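Local coordinates for protein galactitol 1-phosphate 5-dehydrogenase (Escherichia coli, PDB 4UEJ) that oxidises galactitol 1-phosphate to D-tagatose 6-phosphate with NAD(+), as a zinc-containing dehydrogenase of the alcohol dehydrogenase family, at residues 163-168 with 187-192; 206-211 with 221-226. One frame throughout, in Å; residues are numbered along the deposited sequence.

Contact 1: residues 163-168 with 187-192; sequences NVIIIG and SVTAID
V164 O takes hydrogen bonds from two donors: the backbone N of T189, at 2.8 Å, and a water. That water also donates to S187 OG, 2.7 Å away, and hydrogen-bonds T189 OG1, which is also bonded to Q208 NE2, so the water links both hydroxyls to this carbonyl. S187 OG in turn donates to N163 OD1 over 2.6 Å, reaching it from the side of the C=O at 121° and tilted 20° from the carbonyl plane. The S187 torsion sets OG between its own backbone N and carbonyl carbon, from where it meets both the amide and the water. Replacing N163 by the shorter alanine is likely to leave S187 OG without its acceptor and the F229 carbonyl without the ND2 donor that holds the other end of this amide.

Strands 163-167 and 187-192 run parallel in direct register, their segment axes 18° apart, and with helix 171-182 they form a beta-alpha-beta unit of the Rossmann fold. Their backbone ladder ends at G168 N to I191 O, a nearly straight bond of 2.8 Å. At G168's backbone angles a side chain would run into the carbonyl oxygen of the residue before, so only glycine fits comfortably, and it fits the first glycine of a GxGxxG pattern. D192 OD1 lies 3.6 Å from G168 CA while accepting from A169 N.

On the face with I165 and I167, I191 CG1 stands anti to its carbonyl carbon, carrying CD1 to 3.6 Å from I165 CG2 and 4.1 Å from I167 CG1; helix 240-249 packs over I167 and I191. On the other face, I166 CG1 touches V188 CG1 at 4.3 Å, beneath I177 of helix 171-182.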
ATOM      1  N   ASN A 163       4.743  17.078  -0.658  1.00  9.21           N
ATOM      2  CA  ASN A 163       3.495  17.701  -0.272  1.00 12.66           C
ATOM      3  C   ASN A 163       2.809  16.792   0.728  1.00 11.71           C
ATOM      4  O   ASN A 163       2.191  15.788   0.365  1.00 10.31           O
ATOM      5  CB  ASN A 163       2.629  17.958  -1.504  1.00 10.66           C
ATOM      6  CG  ASN A 163       3.209  19.048  -2.374  1.00 13.49           C
ATOM      7  OD1 ASN A 163       3.503  20.138  -1.882  1.00 14.38           O
ATOM      8  ND2 ASN A 163       3.411  18.754  -3.661  1.00 11.52           N
ATOM      9  N   VAL A 164       2.950  17.145   1.993  1.00  8.16           N
ATOM     10  CA  VAL A 164       2.518  16.284   3.075  1.00  7.86           C
ATOM     11  C   VAL A 164       1.081  16.610   3.419  1.00  8.57           C
ATOM     12  O   VAL A 164       0.674  17.784   3.486  1.00 11.87           O
ATOM     13  CB  VAL A 164       3.443  16.429   4.306  1.00  7.51           C
ATOM     14  CG1 VAL A 164       2.900  15.656   5.514  1.00  8.14           C
ATOM     15  CG2 VAL A 164       4.836  15.915   3.953  1.00 10.28           C
ATOM     16  N   ILE A 165       0.301  15.561   3.609  1.00  8.66           N
ATOM     17  CA  ILE A 165      -1.079  15.711   4.036  1.00 10.44           C
ATOM     18  C   ILE A 165      -1.249  14.877   5.290  1.00  7.87           C
ATOM     19  O   ILE A 165      -1.010  13.665   5.271  1.00  9.06           O
ATOM     20  CB  ILE A 165      -2.065  15.256   2.943  1.00  8.54           C
ATOM     21  CG1 ILE A 165      -1.812  16.027   1.648  1.00 10.85           C
ATOM     22  CG2 ILE A 165      -3.511  15.406   3.415  1.00  9.15           C
ATOM     23  CD1 ILE A 165      -2.732  15.601   0.497  1.00 15.08           C
ATOM     24  N   ILE A 166      -1.647  15.519   6.382  1.00  8.38           N
ATOM     25  CA  ILE A 166      -1.881  14.817   7.626  1.00  8.03           C
ATOM     26  C   ILE A 166      -3.371  14.725   7.881  1.00 12.15           C
ATOM     27  O   ILE A 166      -4.049  15.734   8.012  1.00 10.83           O
ATOM     28  CB  ILE A 166      -1.208  15.517   8.837  1.00  7.98           C
ATOM     29  CG1 ILE A 166       0.289  15.747   8.577  1.00  8.84           C
ATOM     30  CG2 ILE A 166      -1.472  14.702  10.108  1.00  9.67           C
ATOM     31  CD1 ILE A 166       1.121  14.469   8.266  1.00  7.01           C
ATOM     32  N   ILE A 167      -3.895  13.507   7.938  1.00  8.81           N
ATOM     33  CA  ILE A 167      -5.319  13.344   8.174  1.00  9.69           C
ATOM     34  C   ILE A 167      -5.497  12.934   9.632  1.00 13.73           C
ATOM     35  O   ILE A 167      -4.945  11.934  10.088  1.00 14.27           O
ATOM     36  CB  ILE A 167      -5.951  12.302   7.221  1.00 10.01           C
ATOM     37  CG1 ILE A 167      -5.747  12.714   5.764  1.00 10.32           C
ATOM     38  CG2 ILE A 167      -7.432  12.165   7.494  1.00 11.15           C
ATOM     39  CD1 ILE A 167      -6.071  11.579   4.775  1.00 12.58           C
ATOM     40  N   GLY A 168      -6.240  13.734  10.380  1.00 11.17           N
ATOM     41  CA  GLY A 168      -6.377  13.481  11.798  1.00 12.19           C
ATOM     42  C   GLY A 168      -5.560  14.505  12.549  1.00 12.75           C
ATOM     43  O   GLY A 168      -4.346  14.601  12.356  1.00 14.16           O
ATOM     44  N   SER A 187       5.063  21.442   1.390  1.00 12.13           N
ATOM     45  CA  SER A 187       3.838  21.974   1.957  1.00 13.02           C
ATOM     46  C   SER A 187       3.296  20.990   2.984  1.00 12.22           C
ATOM     47  O   SER A 187       3.621  19.803   2.951  1.00  9.91           O
ATOM     48  CB  SER A 187       2.791  22.221   0.872  1.00 10.94           C
ATOM     49  OG  SER A 187       2.375  20.982   0.307  1.00 11.89           O
ATOM     50  N   VAL A 188       2.467  21.485   3.898  1.00 10.31           N
ATOM     51  CA  VAL A 188       1.743  20.590   4.787  1.00 10.34           C
ATOM     52  C   VAL A 188       0.283  20.999   4.811  1.00 11.48           C
ATOM     53  O   VAL A 188      -0.037  22.175   5.005  1.00 13.38           O
ATOM     54  CB  VAL A 188       2.316  20.613   6.219  1.00 10.37           C
ATOM     55  CG1 VAL A 188       1.575  19.627   7.093  1.00 11.64           C
ATOM     56  CG2 VAL A 188       3.800  20.332   6.193  1.00 11.61           C
ATOM     57  N   THR A 189      -0.591  20.025   4.578  1.00  9.68           N
ATOM     58  CA  THR A 189      -2.033  20.222   4.595  1.00 11.41           C
ATOM     59  C   THR A 189      -2.601  19.405   5.744  1.00 14.29           C
ATOM     60  O   THR A 189      -2.180  18.270   5.938  1.00 15.23           O
ATOM     61  CB  THR A 189      -2.670  19.770   3.266  1.00 14.84           C
ATOM     62  OG1 THR A 189      -2.249  20.656   2.218  1.00 14.41           O
ATOM     63  CG2 THR A 189      -4.189  19.766   3.359  1.00 12.72           C
ATOM     64  N   ALA A 190      -3.540  19.957   6.503  1.00 10.74           N
ATOM     65  CA  ALA A 190      -4.134  19.182   7.588  1.00 11.33           C
ATOM     66  C   ALA A 190      -5.623  18.967   7.348  1.00 11.44           C
ATOM     67  O   ALA A 190      -6.314  19.876   6.936  1.00 13.63           O
ATOM     68  CB  ALA A 190      -3.903  19.877   8.936  1.00 11.04           C
ATOM     69  N   ILE A 191      -6.105  17.756   7.615  1.00 11.60           N
ATOM     70  CA  ILE A 191      -7.500  17.415   7.393  1.00 11.99           C
ATOM     71  C   ILE A 191      -8.115  16.810   8.647  1.00 12.38           C
ATOM     72  O   ILE A 191      -7.529  15.924   9.248  1.00 14.85           O
ATOM     73  CB  ILE A 191      -7.649  16.422   6.215  1.00 11.58           C
ATOM     74  CG1 ILE A 191      -6.965  16.975   4.958  1.00 11.29           C
ATOM     75  CG2 ILE A 191      -9.116  16.108   5.977  1.00 15.12           C
ATOM     76  CD1 ILE A 191      -7.089  16.062   3.715  1.00 13.51           C
ATOM     77  N   ASP A 192      -9.292  17.293   9.049  1.00 14.11           N
ATOM     78  CA  ASP A 192      -9.945  16.778  10.253  1.00 19.46           C
ATOM     79  C   ASP A 192     -11.451  17.012  10.219  1.00 22.89           C
ATOM     80  O   ASP A 192     -11.923  17.906   9.517  1.00 22.79           O
ATOM     81  CB  ASP A 192      -9.353  17.424  11.510  1.00 19.73           C
ATOM     82  CG  ASP A 192      -9.659  16.630  12.769  1.00 28.44           C
ATOM     83  OD1 ASP A 192      -9.173  15.489  12.887  1.00 28.25           O
ATOM     84  OD2 ASP A 192     -10.383  17.142  13.647  1.00 31.12           O
TER
HETATM   85  O   HOH W   1       0.300  19.500   1.316  1.00 13.31           O

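Contact 2: residues 206-211 with 221-226; sequences AMQTFN and QSVLRE
V223 meets both F210 and Q208 through one methyl, CG1, which stands anti to the backbone N (chi1 174°). It lies near the plane of the F210 ring, 3.6 Å from CZ and 3.7 Å from CE1, so the contact is made at the ring's outer edge and not over a face. The same methyl lies 3.4 Å from Q208 OE1, a van der Waals approach. The backbone also takes part: V223 O receives a hydrogen bond of 2.8 Å from a water, and Q208 NE2, bonded to T189 OG1 as well, donates to that water over 2.9 Å.

Helix 217-223 follows strand 208-211 in the chain and packs its last turn beside it. The strand is the outermost in this chain of the six-stranded parallel Rossmann sheet, and no direct hydrogen bond joins the two segments.

L224, next in sequence, swings its branch back to the strand, its CG beside the backbone N at chi1 -71°. That CG comes 3.7 Å from F210 CE2 in the plane of the ring, while CD1 and CD2 reach the same ring carbon from slightly farther off. L224's side chain runs at a slant to that of Q208, with CD2 3.8 Å from NE2. From strand 187-192, T189 and I191 also touch the F210 phenyl.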
ATOM      1  N   ALA A 206       0.848  24.223   8.998  1.00 11.56           N
ATOM      2  CA  ALA A 206       0.046  23.759   7.861  1.00 12.98           C
ATOM      3  C   ALA A 206      -0.348  24.983   7.040  1.00 16.80           C
ATOM      4  O   ALA A 206      -0.772  25.989   7.592  1.00 18.84           O
ATOM      5  CB  ALA A 206      -1.188  22.976   8.319  1.00 11.99           C
ATOM      6  N   MET A 207      -0.165  24.918   5.728  1.00 14.20           N
ATOM      7  CA  MET A 207      -0.453  26.085   4.901  1.00 19.77           C
ATOM      8  C   MET A 207      -1.926  26.124   4.515  1.00 22.51           C
ATOM      9  O   MET A 207      -2.444  27.168   4.112  1.00 19.12           O
ATOM     10  CB  MET A 207       0.449  26.108   3.671  1.00 20.15           C
ATOM     11  CG  MET A 207       0.622  24.780   2.958  1.00 26.90           C
ATOM     12  SD  MET A 207      -0.644  24.483   1.706  1.00 36.25           S
ATOM     13  CE  MET A 207      -0.411  25.897   0.641  1.00 35.00           C
ATOM     14  N   GLN A 208      -2.606  24.991   4.666  1.00 15.91           N
ATOM     15  CA  GLN A 208      -4.054  24.949   4.513  1.00 17.59           C
ATOM     16  C   GLN A 208      -4.660  23.770   5.261  1.00 15.98           C
ATOM     17  O   GLN A 208      -3.963  22.800   5.573  1.00 16.64           O
ATOM     18  CB  GLN A 208      -4.428  24.868   3.044  1.00 18.80           C
ATOM     19  CG  GLN A 208      -4.021  23.557   2.418  1.00 16.51           C
ATOM     20  CD  GLN A 208      -4.157  23.578   0.916  1.00 22.67           C
ATOM     21  OE1 GLN A 208      -4.789  24.480   0.348  1.00 28.27           O
ATOM     22  NE2 GLN A 208      -3.556  22.595   0.257  1.00 19.79           N
ATOM     23  N   THR A 209      -5.955  23.881   5.546  1.00 18.79           N
ATOM     24  CA  THR A 209      -6.708  22.864   6.266  1.00 16.82           C
ATOM     25  C   THR A 209      -8.052  22.599   5.590  1.00 16.25           C
ATOM     26  O   THR A 209      -8.703  23.518   5.089  1.00 18.86           O
ATOM     27  CB  THR A 209      -6.974  23.269   7.730  1.00 14.75           C
ATOM     28  OG1 THR A 209      -7.699  24.508   7.773  1.00 17.28           O
ATOM     29  CG2 THR A 209      -5.666  23.433   8.495  1.00 17.41           C
ATOM     30  N   PHE A 210      -8.457  21.334   5.570  1.00 14.55           N
ATOM     31  CA  PHE A 210      -9.770  20.946   5.080  1.00 15.34           C
ATOM     32  C   PHE A 210     -10.589  20.329   6.210  1.00 16.48           C
ATOM     33  O   PHE A 210     -10.144  19.386   6.872  1.00 14.90           O
ATOM     34  CB  PHE A 210      -9.655  19.930   3.932  1.00 14.69           C
ATOM     35  CG  PHE A 210      -8.768  20.373   2.798  1.00 14.32           C
ATOM     36  CD1 PHE A 210      -8.683  21.709   2.431  1.00 23.07           C
ATOM     37  CD2 PHE A 210      -8.044  19.439   2.071  1.00 17.09           C
ATOM     38  CE1 PHE A 210      -7.872  22.106   1.375  1.00 16.90           C
ATOM     39  CE2 PHE A 210      -7.232  19.826   1.013  1.00 14.24           C
ATOM     40  CZ  PHE A 210      -7.150  21.164   0.664  1.00 18.15           C
ATOM     41  N   ASN A 211     -11.781  20.863   6.421  1.00 17.09           N
ATOM     42  CA  ASN A 211     -12.752  20.275   7.330  1.00 21.06           C
ATOM     43  C   ASN A 211     -13.547  19.212   6.591  1.00 22.02           C
ATOM     44  O   ASN A 211     -14.356  19.539   5.730  1.00 26.49           O
ATOM     45  CB  ASN A 211     -13.687  21.353   7.876  1.00 19.41           C
ATOM     46  CG  ASN A 211     -14.590  20.847   8.983  1.00 30.56           C
ATOM     47  OD1 ASN A 211     -15.154  19.757   8.899  1.00 29.64           O
ATOM     48  ND2 ASN A 211     -14.736  21.647  10.034  1.00 33.77           N
ATOM     49  N   GLN A 221      -9.718  17.514  -3.603  1.00 16.51           N
ATOM     50  CA  GLN A 221      -8.818  17.203  -4.702  1.00 21.41           C
ATOM     51  C   GLN A 221      -8.652  18.405  -5.606  1.00 21.39           C
ATOM     52  O   GLN A 221      -7.576  18.639  -6.154  1.00 19.71           O
ATOM     53  CB  GLN A 221      -9.329  16.008  -5.519  1.00 23.33           C
ATOM     54  CG  GLN A 221      -8.300  14.918  -5.645  1.00 27.38           C
ATOM     55  CD  GLN A 221      -8.690  13.824  -6.621  1.00 27.09           C
ATOM     56  OE1 GLN A 221      -9.862  13.483  -6.761  1.00 24.38           O
ATOM     57  NE2 GLN A 221      -7.700  13.272  -7.304  1.00 32.68           N
ATOM     58  N   SER A 222      -9.732  19.158  -5.768  1.00 22.68           N
ATOM     59  CA  SER A 222      -9.707  20.358  -6.580  1.00 20.68           C
ATOM     60  C   SER A 222      -8.779  21.414  -5.993  1.00 25.53           C
ATOM     61  O   SER A 222      -8.007  22.029  -6.721  1.00 30.16           O
ATOM     62  CB  SER A 222     -11.119  20.922  -6.736  1.00 32.52           C
ATOM     63  OG  SER A 222     -11.093  22.123  -7.480  1.00 39.95           O
ATOM     64  N   VAL A 223      -8.841  21.621  -4.681  1.00 18.95           N
ATOM     65  CA  VAL A 223      -7.925  22.560  -4.048  1.00 19.58           C
ATOM     66  C   VAL A 223      -6.485  22.050  -4.135  1.00 17.51           C
ATOM     67  O   VAL A 223      -5.547  22.832  -4.300  1.00 19.80           O
ATOM     68  CB  VAL A 223      -8.296  22.822  -2.576  1.00 16.70           C
ATOM     69  CG1 VAL A 223      -7.235  23.675  -1.918  1.00 18.02           C
ATOM     70  CG2 VAL A 223      -9.654  23.522  -2.483  1.00 19.57           C
ATOM     71  N   LEU A 224      -6.314  20.735  -4.021  1.00 16.04           N
ATOM     72  CA  LEU A 224      -4.980  20.136  -4.027  1.00 17.49           C
ATOM     73  C   LEU A 224      -4.334  20.017  -5.401  1.00 19.41           C
ATOM     74  O   LEU A 224      -3.195  19.579  -5.487  1.00 18.99           O
ATOM     75  CB  LEU A 224      -5.016  18.740  -3.408  1.00 15.48           C
ATOM     76  CG  LEU A 224      -5.244  18.653  -1.905  1.00 17.05           C
ATOM     77  CD1 LEU A 224      -5.594  17.221  -1.507  1.00 14.06           C
ATOM     78  CD2 LEU A 224      -4.003  19.142  -1.172  1.00 17.34           C
ATOM     79  N   ARG A 225      -5.043  20.395  -6.466  1.00 22.46           N
ATOM     80  CA  ARG A 225      -4.524  20.209  -7.825  1.00 25.42           C
ATOM     81  C   ARG A 225      -3.067  20.654  -8.009  1.00 21.74           C
ATOM     82  O   ARG A 225      -2.251  19.900  -8.552  1.00 18.06           O
ATOM     83  CB  ARG A 225      -5.406  20.946  -8.836  1.00 28.58           C
ATOM     84  CG  ARG A 225      -6.718  20.233  -9.136  1.00 33.20           C
ATOM     85  CD  ARG A 225      -6.485  18.932  -9.891  1.00 34.22           C
ATOM     86  NE  ARG A 225      -6.029  19.163 -11.262  1.00 39.07           N
ATOM     87  CZ  ARG A 225      -5.682  18.195 -12.107  1.00 35.74           C
ATOM     88  NH1 ARG A 225      -5.738  16.926 -11.724  1.00 28.34           N
ATOM     89  NH2 ARG A 225      -5.275  18.497 -13.333  1.00 36.79           N
ATOM     90  N   GLU A 226      -2.739  21.856  -7.541  1.00 17.81           N
ATOM     91  CA  GLU A 226      -1.383  22.378  -7.696  1.00 19.78           C
ATOM     92  C   GLU A 226      -0.365  21.606  -6.860  1.00 21.07           C
ATOM     93  O   GLU A 226       0.839  21.657  -7.120  1.00 24.70           O
ATOM     94  CB  GLU A 226      -1.334  23.856  -7.308  1.00 25.67           C
ATOM     95  CG  GLU A 226      -2.420  24.707  -7.919  1.00 39.02           C
ATOM     96  CD  GLU A 226      -2.255  26.176  -7.563  1.00 50.97           C
ATOM     97  OE1 GLU A 226      -1.415  26.487  -6.688  1.00 52.21           O
ATOM     98  OE2 GLU A 226      -2.964  27.017  -8.153  1.00 58.01           O
TER
HETATM   99  O   HOH W   2      -3.339  22.966  -2.592  1.00 22.72           O

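In the fold
Contact 1 joins strand to strand inside the sheet and lies well within the protein, with nearly all its residues buried, whereas contact 2, which packs a helix end beside the outermost strand of that sheet, is partly buried: F210 and L224 lie inside, V223 at the exposed edge. The difference shows in area, 492 against 180 Å², and in chemistry: contact 1 rests on a backbone hydrogen-bond ladder with aliphatic packing on both faces, contact 2 on an aromatic edge and a water bridge. Strand 187-192 links them, since 208-211 is its neighbour: A190 O lies 2.9 Å from F210 N, a probable hydrogen bond. The contact centres lie about 8 Å apart, and the two follow one another along the chain.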